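Local coordinates for protein protocatechuate decarboxylase (PDB 5O3M) that catalyses the decarboxylation of protocatechuate (3,4-dihydroxybenzoate) to catechol as a prenylated-flavin-dependent enzyme of the UbiD family, captured here without its cofactor, at residues A[136-141]-A[284-289]; A[208-213]-A[224-229]. One frame throughout, in Å; residues are numbered along the deposited sequence.

Contact 1: residues A[136-141]-A[284-289]; sequences PCQEQI and VIEGEL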
loop_
_atom_site.group_PDB
_atom_site.type_symbol
_atom_site.label_atom_id
_atom_site.label_comp_id
_atom_site.label_asym_id
_atom_site.label_seq_id
_atom_site.Cartn_x
_atom_site.Cartn_y
_atom_site.Cartn_z
ATOM N N PRO A 136 -53.991 -14.409 30.492
ATOM C CA PRO A 136 -54.844 -13.953 29.381
ATOM C C PRO A 136 -54.488 -14.582 28.040
ATOM O O PRO A 136 -55.299 -14.514 27.104
ATOM C CB PRO A 136 -54.617 -12.437 29.363
ATOM C CG PRO A 136 -54.205 -12.112 30.764
ATOM C CD PRO A 136 -53.386 -13.282 31.222
ATOM N N CYS A 137 -53.308 -15.192 27.915
ATOM C CA CYS A 137 -52.922 -15.827 26.661
ATOM C C CYS A 137 -53.683 -17.123 26.388
ATOM O O CYS A 137 -53.540 -17.690 25.294
ATOM C CB CYS A 137 -51.419 -16.095 26.657
ATOM S SG CYS A 137 -50.930 -17.563 27.585
ATOM N N GLN A 138 -54.482 -17.610 27.343
ATOM C CA GLN A 138 -55.272 -18.820 27.140
ATOM C C GLN A 138 -56.766 -18.539 27.255
ATOM O O GLN A 138 -57.546 -19.455 27.523
ATOM C CB GLN A 138 -54.828 -19.917 28.115
ATOM C CG GLN A 138 -53.333 -20.224 27.951
ATOM C CD GLN A 138 -52.801 -21.288 28.889
ATOM O OE1 GLN A 138 -53.442 -21.657 29.875
ATOM N NE2 GLN A 138 -51.611 -21.791 28.579
ATOM N N GLU A 139 -57.177 -17.283 27.040
ATOM C CA GLU A 139 -58.600 -16.953 27.040
ATOM C C GLU A 139 -59.331 -17.663 25.906
ATOM O O GLU A 139 -60.516 -17.989 26.034
ATOM C CB GLU A 139 -58.786 -15.429 26.953
ATOM C CG GLU A 139 -58.580 -14.713 28.299
ATOM C CD GLU A 139 -58.337 -13.207 28.172
ATOM O OE1 GLU A 139 -58.408 -12.664 27.046
ATOM O OE2 GLU A 139 -58.087 -12.564 29.215
ATOM N N GLN A 140 -58.642 -17.906 24.797
ATOM C CA GLN A 140 -59.128 -18.742 23.710
ATOM C C GLN A 140 -58.086 -19.811 23.420
ATOM O O GLN A 140 -56.878 -19.536 23.420
ATOM C CB GLN A 140 -59.400 -17.930 22.446
ATOM C CG GLN A 140 -60.315 -16.738 22.637
ATOM C CD GLN A 140 -60.468 -15.945 21.359
ATOM O OE1 GLN A 140 -61.227 -16.326 20.477
ATOM N NE2 GLN A 140 -59.725 -14.847 21.242
ATOM N N ILE A 141 -58.560 -21.026 23.169
ATOM C CA ILE A 141 -57.714 -22.192 22.942
ATOM C C ILE A 141 -58.175 -22.858 21.649
ATOM O O ILE A 141 -59.355 -23.203 21.508
ATOM C CB ILE A 141 -57.776 -23.178 24.125
ATOM C CG1 ILE A 141 -57.172 -22.554 25.389
ATOM C CG2 ILE A 141 -57.069 -24.473 23.793
ATOM C CD1 ILE A 141 -57.569 -23.287 26.672
ATOM N N VAL A 284 -50.037 -17.483 21.365
ATOM C CA VAL A 284 -49.085 -18.551 21.681
ATOM C C VAL A 284 -49.305 -19.719 20.726
ATOM O O VAL A 284 -50.398 -20.293 20.685
ATOM C CB VAL A 284 -49.208 -19.030 23.136
ATOM C CG1 VAL A 284 -48.270 -20.213 23.390
ATOM C CG2 VAL A 284 -48.905 -17.882 24.098
ATOM N N ILE A 285 -48.267 -20.093 19.988
ATOM C CA ILE A 285 -48.273 -21.324 19.198
ATOM C C ILE A 285 -47.536 -22.403 19.989
ATOM O O ILE A 285 -46.339 -22.270 20.275
ATOM C CB ILE A 285 -47.633 -21.111 17.817
ATOM C CG1 ILE A 285 -48.373 -20.014 17.049
ATOM C CG2 ILE A 285 -47.682 -22.383 17.024
ATOM C CD1 ILE A 285 -47.553 -19.377 15.929
ATOM N N GLU A 286 -48.256 -23.457 20.368
ATOM C CA GLU A 286 -47.683 -24.612 21.053
ATOM C C GLU A 286 -47.441 -25.713 20.028
ATOM O O GLU A 286 -48.319 -26.007 19.210
ATOM C CB GLU A 286 -48.610 -25.118 22.170
ATOM C CG GLU A 286 -49.096 -24.025 23.141
ATOM C CD GLU A 286 -49.832 -24.577 24.368
ATOM O OE1 GLU A 286 -50.080 -25.806 24.420
ATOM O OE2 GLU A 286 -50.159 -23.777 25.284
ATOM N N GLY A 287 -46.258 -26.311 20.071
ATOM C CA GLY A 287 -45.965 -27.399 19.163
ATOM C C GLY A 287 -44.744 -28.177 19.602
ATOM O O GLY A 287 -44.254 -28.028 20.723
ATOM N N GLU A 288 -44.266 -29.025 18.695
ATOM C CA GLU A 288 -43.047 -29.786 18.921
ATOM C C GLU A 288 -42.192 -29.796 17.657
ATOM O O GLU A 288 -42.706 -29.991 16.548
ATOM C CB GLU A 288 -43.369 -31.224 19.374
ATOM C CG GLU A 288 -44.533 -31.878 18.654
ATOM C CD GLU A 288 -44.928 -33.214 19.272
ATOM O OE1 GLU A 288 -44.791 -33.356 20.504
ATOM O OE2 GLU A 288 -45.366 -34.122 18.529
ATOM N N LEU A 289 -40.889 -29.572 17.828
ATOM C CA LEU A 289 -39.947 -29.720 16.717
ATOM C C LEU A 289 -39.792 -31.199 16.370
ATOM O O LEU A 289 -39.348 -31.995 17.203
ATOM C CB LEU A 289 -38.595 -29.103 17.071
ATOM C CG LEU A 289 -38.563 -27.569 17.064
ATOM C CD1 LEU A 289 -37.375 -27.021 17.843
ATOM C CD2 LEU A 289 -38.543 -27.045 15.636
HETATM O O HOH W 1 -50.477 -21.137 26.008
#
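Cys-137 and Val-284 bring the two backbones nearest, with their CA atoms 6.9 Å apart, and no direct hydrogen bond spans the gap between the turn and the strand. The setting is the antiparallel sheet of the Rift-related domain of the UbiD family: strand 283-289 and strand 140-143 both pair with strand 323-331, and residues 136-139 form the turn that leads into strand 140-143. Thr-330 links both segments, its hydroxyl bonding to the carbonyl oxygen of Cys-137 and its backbone to that of Val-284.

The apolar half of the contact rests on one methyl. CG2 of Val-284 lies 4.0 Å from CB of Cys-137, and the sulfur of that cysteine is equally near this same methyl. Evidence for how the methyl gets there is the valine torsion: with CG1 opposite the backbone N (chi1 176°), CG2 is the branch turned to the turn. Val-268 of strand 266-269 also packs on Cys-137.

The polar half lies two residues further along the strand, on the same face. Gln-138 and Glu-286, both extended beyond CG, meet nearly at right angles, with amide and carboxylate planes turned 58° from each other. NE2 of Gln-138 is 4.1 Å from OE2 of Glu-286, too far for a direct bond, and a water joins them. Both groups have further anchors at the end of strand 266-269 and just after it: NE2 also bonds to the carbonyl oxygen of Gln-269, while the backbone amides of Val-271 and Ser-272 bond to OE2 and OE1 of Glu-286, one to each oxygen, fixing the carboxylate. The bridging water accepts from Gln-138 NE2 at 2.9 Å and donates to Glu-286 OE2 at 2.8 Å, with an angle of about 94° at its oxygen.

Contact 2: residues A[208-213]-A[224-229]; sequences RHIEVF and LPITIN
Leu-224 and Ile-226 meet Phe-213 and Ile-210 where the first turns of helix 209-219 pack against the start of strand 224-230. Over these short segments the axes approach to 10.2 Å and run 146° apart in direction, roughly antiparallel.

All direct contact across the interface is van der Waals. Both methyls of Leu-224 bear on one carbon from the same side: CD1 and CD2 are each 3.9 Å from CB of Phe-213, while the aromatic ring leads away from the strand. CD1 of Leu-224 also comes within 4.0 Å of the Phe-213 carbonyl oxygen. Further along, Ile-210 and Ile-226 touch end to end, CD1 to CD1 at 4.0 Å, their chains crossing at about a right angle. Each isoleucine is fully stretched, with CG1 opposite its own backbone N (chi1 178° for Ile-210), which is what carries the two terminal methyls into contact. Ala-174 and Ala-176 of strand 168-177 extend the bed under Ile-210.

Polar interactions hold the two elements separately. Asp-186 grips the start of the helix, taking a bond from the backbone N of Ile-210 and a salt bridge from Arg-208, which also pairs with Glu-253. On the strand, Asn-229 ND2 donates to Thr-227 OG1 at 3.3 Å, with the hydroxyl tilted slightly from the amide plane, and also bonds to the carbonyl oxygen of Leu-173.

The chain thus forms a helix-turn-strand unit, its helix packed through Ile-210 and Phe-213 on the first residues of a strand in a curled antiparallel sheet, consistent with the split beta-barrel of the Rift-related domain of UbiD enzymes.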
loop_
_atom_site.group_PDB
_atom_site.type_symbol
_atom_site.label_atom_id
_atom_site.label_comp_id
_atom_site.label_asym_id
_atom_site.label_seq_id
_atom_site.Cartn_x
_atom_site.Cartn_y
_atom_site.Cartn_z
ATOM N N ARG A 208 -26.716 -22.580 19.452
ATOM C CA ARG A 208 -27.630 -21.959 20.400
ATOM C C ARG A 208 -28.312 -23.026 21.254
ATOM O O ARG A 208 -28.568 -24.147 20.805
ATOM C CB ARG A 208 -28.665 -21.118 19.650
ATOM C CG ARG A 208 -29.623 -20.368 20.535
ATOM C CD ARG A 208 -28.984 -19.133 21.139
ATOM N NE ARG A 208 -29.547 -18.862 22.459
ATOM C CZ ARG A 208 -29.682 -17.649 22.991
ATOM N NH1 ARG A 208 -29.298 -16.574 22.311
ATOM N NH2 ARG A 208 -30.213 -17.513 24.205
ATOM N N HIS A 209 -28.608 -22.670 22.504
ATOM C CA HIS A 209 -29.039 -23.681 23.469
ATOM C C HIS A 209 -30.292 -24.422 23.004
ATOM O O HIS A 209 -30.378 -25.648 23.134
ATOM C CB HIS A 209 -29.257 -23.039 24.840
ATOM C CG HIS A 209 -27.984 -22.754 25.578
ATOM N ND1 HIS A 209 -27.397 -23.669 26.427
ATOM C CD2 HIS A 209 -27.175 -21.668 25.579
ATOM C CE1 HIS A 209 -26.287 -23.155 26.925
ATOM N NE2 HIS A 209 -26.130 -21.941 26.428
ATOM N N ILE A 210 -31.275 -23.702 22.462
ATOM C CA ILE A 210 -32.495 -24.377 22.030
ATOM C C ILE A 210 -32.196 -25.355 20.897
ATOM O O ILE A 210 -32.803 -26.433 20.821
ATOM C CB ILE A 210 -33.568 -23.340 21.637
ATOM C CG1 ILE A 210 -34.837 -24.029 21.125
ATOM C CG2 ILE A 210 -33.018 -22.380 20.604
ATOM C CD1 ILE A 210 -35.916 -23.052 20.707
ATOM N N GLU A 211 -31.252 -25.032 20.041
ATOM C CA GLU A 211 -30.927 -25.903 18.937
ATOM C C GLU A 211 -30.221 -27.136 19.417
ATOM O O GLU A 211 -30.339 -28.180 18.841
ATOM C CB GLU A 211 -30.066 -25.192 17.926
ATOM C CG GLU A 211 -29.248 -26.117 17.067
ATOM C CD GLU A 211 -30.049 -26.703 15.961
ATOM O OE1 GLU A 211 -31.263 -26.569 15.989
ATOM O OE2 GLU A 211 -29.484 -27.287 15.057
ATOM N N VAL A 212 -29.489 -26.995 20.500
ATOM C CA VAL A 212 -28.784 -28.094 21.083
ATOM C C VAL A 212 -29.781 -29.000 21.772
ATOM O O VAL A 212 -29.609 -30.196 21.802
ATOM C CB VAL A 212 -27.749 -27.596 22.082
ATOM C CG1 VAL A 212 -27.484 -28.636 23.120
ATOM C CG2 VAL A 212 -26.482 -27.219 21.372
ATOM N N PHE A 213 -30.828 -28.432 22.329
ATOM C CA PHE A 213 -31.853 -29.231 22.932
ATOM C C PHE A 213 -32.490 -30.023 21.795
ATOM O O PHE A 213 -32.683 -31.203 21.891
ATOM C CB PHE A 213 -32.946 -28.378 23.538
ATOM C CG PHE A 213 -32.519 -27.496 24.654
ATOM C CD1 PHE A 213 -31.349 -27.683 25.305
ATOM C CD2 PHE A 213 -33.331 -26.489 25.063
ATOM C CE1 PHE A 213 -30.998 -26.875 26.341
ATOM C CE2 PHE A 213 -32.992 -25.685 26.096
ATOM C CZ PHE A 213 -31.820 -25.873 26.734
ATOM N N LEU A 224 -39.178 -32.156 20.288
ATOM C CA LEU A 224 -38.864 -31.199 21.347
ATOM C C LEU A 224 -40.047 -30.260 21.520
ATOM O O LEU A 224 -40.345 -29.460 20.608
ATOM C CB LEU A 224 -37.594 -30.402 21.049
ATOM C CG LEU A 224 -37.178 -29.555 22.261
ATOM C CD1 LEU A 224 -36.327 -30.369 23.232
ATOM C CD2 LEU A 224 -36.478 -28.254 21.869
ATOM N N PRO A 225 -40.750 -30.324 22.649
ATOM C CA PRO A 225 -41.883 -29.420 22.862
ATOM C C PRO A 225 -41.413 -27.983 23.034
ATOM O O PRO A 225 -40.409 -27.703 23.694
ATOM C CB PRO A 225 -42.531 -29.960 24.139
ATOM C CG PRO A 225 -41.398 -30.583 24.873
ATOM C CD PRO A 225 -40.494 -31.177 23.821
ATOM N N ILE A 226 -42.172 -27.069 22.442
ATOM C CA ILE A 226 -41.771 -25.679 22.310
ATOM C C ILE A 226 -43.032 -24.829 22.369
ATOM O O ILE A 226 -44.131 -25.300 22.053
ATOM C CB ILE A 226 -40.988 -25.492 20.986
ATOM C CG1 ILE A 226 -40.522 -24.054 20.789
ATOM C CG2 ILE A 226 -41.825 -25.936 19.806
ATOM C CD1 ILE A 226 -39.650 -23.904 19.567
ATOM N N THR A 227 -42.887 -23.590 22.829
ATOM C CA THR A 227 -43.923 -22.579 22.642
ATOM C C THR A 227 -43.319 -21.371 21.942
ATOM O O THR A 227 -42.155 -21.015 22.180
ATOM C CB THR A 227 -44.590 -22.133 23.970
ATOM O OG1 THR A 227 -43.599 -21.621 24.877
ATOM C CG2 THR A 227 -45.367 -23.285 24.620
ATOM N N ILE A 228 -44.116 -20.761 21.069
ATOM C CA ILE A 228 -43.734 -19.576 20.317
ATOM C C ILE A 228 -44.667 -18.463 20.765
ATOM O O ILE A 228 -45.866 -18.498 20.464
ATOM C CB ILE A 228 -43.840 -19.796 18.803
ATOM C CG1 ILE A 228 -43.118 -21.089 18.373
ATOM C CG2 ILE A 228 -43.376 -18.561 18.064
ATOM C CD1 ILE A 228 -41.598 -21.056 18.520
ATOM N N ASN A 229 -44.127 -17.474 21.469
ATOM C CA ASN A 229 -44.921 -16.423 22.087
ATOM C C ASN A 229 -44.771 -15.118 21.306
ATOM O O ASN A 229 -43.652 -14.660 21.061
ATOM C CB ASN A 229 -44.497 -16.235 23.546
ATOM C CG ASN A 229 -44.611 -17.518 24.364
ATOM O OD1 ASN A 229 -45.585 -17.712 25.084
ATOM N ND2 ASN A 229 -43.614 -18.388 24.260
#

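In the fold
Contacts 1 and 2 have centres 15 Å apart and share one sheet, because strands 283-289 and 224-230 are antiparallel neighbours in it. Two probable backbone hydrogen bonds document the pairing: Ile-228 N to Ile-285 O and Leu-289 N to Leu-224 O, each 2.8 Å. Val-284 of contact 1 also packs on Asn-229 of the second strand, its CG2 lying 3.5 Å from OD1. In sequence, both segments of contact 2 fall between those of contact 1. The side chain of Ile-210 in contact 2 lies about 12 Å from a bound pentane-1,5-diol, so the contact does not line that pocket.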